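Local coordinates for protein tyrosine aminotransferase (Leishmania infantum, PDB 4IX8) that probably transfers the amino group of L-tyrosine to 2-oxoglutarate with the help of pyridoxal 5'-phosphate, at residues A[318-322]-A[323-327]. Numbering follows the deposited sequence.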
loop_
_atom_site.group_PDB
_atom_site.type_symbol
_atom_site.label_atom_id
_atom_site.label_comp_id
_atom_site.label_asym_id
_atom_site.label_seq_id
_atom_site.Cartn_x
_atom_site.Cartn_y
_atom_site.Cartn_z
ATOM N N ALA A 318 0.459 3.479 -7.908
ATOM C CA ALA A 318 0.461 4.891 -8.325
ATOM C C ALA A 318 0.605 5.832 -7.132
ATOM O O ALA A 318 0.022 6.910 -7.107
ATOM C CB ALA A 318 -0.797 5.237 -9.121
ATOM N N GLY A 319 1.402 5.449 -6.143
ATOM C CA GLY A 319 1.872 6.439 -5.192
ATOM C C GLY A 319 1.170 6.516 -3.836
ATOM O O GLY A 319 0.532 5.559 -3.386
ATOM N N VAL A 320 1.320 7.680 -3.199
ATOM C CA VAL A 320 1.054 7.843 -1.767
ATOM C C VAL A 320 0.198 9.063 -1.458
ATOM O O VAL A 320 0.344 10.083 -2.124
ATOM C CB VAL A 320 2.394 7.963 -0.993
ATOM C CG1 VAL A 320 2.171 8.199 0.483
ATOM C CG2 VAL A 320 3.194 6.729 -1.211
ATOM N N ASN A 321 -0.639 8.949 -0.420
ATOM C CA ASN A 321 -1.558 9.994 0.031
ATOM C C ASN A 321 -0.975 11.400 -0.074
ATOM O O ASN A 321 0.001 11.740 0.599
ATOM C CB ASN A 321 -1.966 9.714 1.487
ATOM C CG ASN A 321 -3.037 10.685 2.002
ATOM O OD1 ASN A 321 -2.721 11.774 2.496
ATOM N ND2 ASN A 321 -4.313 10.298 1.865
ATOM N N SER A 322 -1.576 12.213 -0.927
ATOM C CA SER A 322 -1.036 13.521 -1.246
ATOM C C SER A 322 -1.157 14.503 -0.054
ATOM O O SER A 322 -0.298 15.374 0.121
ATOM C CB SER A 322 -1.750 14.085 -2.480
ATOM O OG SER A 322 -3.177 13.968 -2.398
ATOM N N ILE A 323 -2.192 14.368 0.771
ATOM C CA ILE A 323 -2.355 15.271 1.936
ATOM C C ILE A 323 -1.192 15.123 2.910
ATOM O O ILE A 323 -0.590 16.112 3.342
ATOM C CB ILE A 323 -3.692 14.998 2.698
ATOM C CG1 ILE A 323 -4.907 15.191 1.768
ATOM C CG2 ILE A 323 -3.880 15.934 3.925
ATOM C CD1 ILE A 323 -5.044 16.584 1.214
ATOM N N CYS A 324 -0.878 13.874 3.249
ATOM C CA CYS A 324 0.151 13.584 4.249
ATOM C C CYS A 324 1.542 13.946 3.742
ATOM O O CYS A 324 2.351 14.461 4.504
ATOM C CB CYS A 324 0.076 12.106 4.685
ATOM S SG CYS A 324 -1.480 11.610 5.578
ATOM N N GLN A 325 1.803 13.741 2.447
ATOM C CA GLN A 325 3.108 14.064 1.874
ATOM C C GLN A 325 3.369 15.567 2.010
ATOM O O GLN A 325 4.435 15.984 2.447
ATOM C CB GLN A 325 3.176 13.642 0.391
ATOM C CG GLN A 325 3.351 12.138 0.115
ATOM C CD GLN A 325 3.751 11.847 -1.335
ATOM O OE1 GLN A 325 4.872 12.159 -1.751
ATOM N NE2 GLN A 325 2.813 11.294 -2.128
ATOM N N GLU A 326 2.393 16.396 1.676
ATOM C CA GLU A 326 2.592 17.836 1.847
ATOM C C GLU A 326 2.634 18.184 3.342
ATOM O O GLU A 326 3.504 18.964 3.772
ATOM C CB GLU A 326 1.486 18.629 1.105
ATOM C CG GLU A 326 1.496 20.155 1.293
ATOM C CD GLU A 326 2.777 20.824 0.844
ATOM O OE1 GLU A 326 3.596 20.155 0.176
ATOM O OE2 GLU A 326 2.969 22.021 1.154
ATOM N N ALA A 327 1.756 17.593 4.151
ATOM C CA ALA A 327 1.760 17.919 5.590
ATOM C C ALA A 327 3.108 17.603 6.223
ATOM O O ALA A 327 3.639 18.383 7.016
ATOM C CB ALA A 327 0.649 17.168 6.339
HETATM O O HOH W 1 3.307 9.517 -4.365
#
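N321 and C324 meet in an N-cap, where the loop following helix 304-313 turns into helix 322-331 beside the second subunit. Carrying CG anti to its backbone N (chi1 -174°), N321 turns its amide toward the first N-H groups of the helix. N321 OD1 accepts from C324 N at 2.9 Å, the donor lying in the carbonyl plane. C324 SG comes within 3.3 Å of the same N321 OD1, beside the capped N-H. The other end of the amide crosses the dimer boundary: N321 ND2 donates to W289 O of the second subunit. Helical bonding starts at once, from Q325 N to N321 O and from E326 N to S322 O. Q325 reaches back across V320 at about a right angle, and its NE2 gives one hydrogen to V320 O at 2.7 Å, approaching from above the carbonyl plane, off the lone pairs. A water accepts from both Q325 NE2 and V320 N, a second link to the V320 backbone. Q325 OE1 accepts from A111 N, so bonds at both ends should hold the amide's rotation. A side-chain acceptor bonded to the backbone N three residues on is the signature of an asparagine N-cap, here built into the dimer interface.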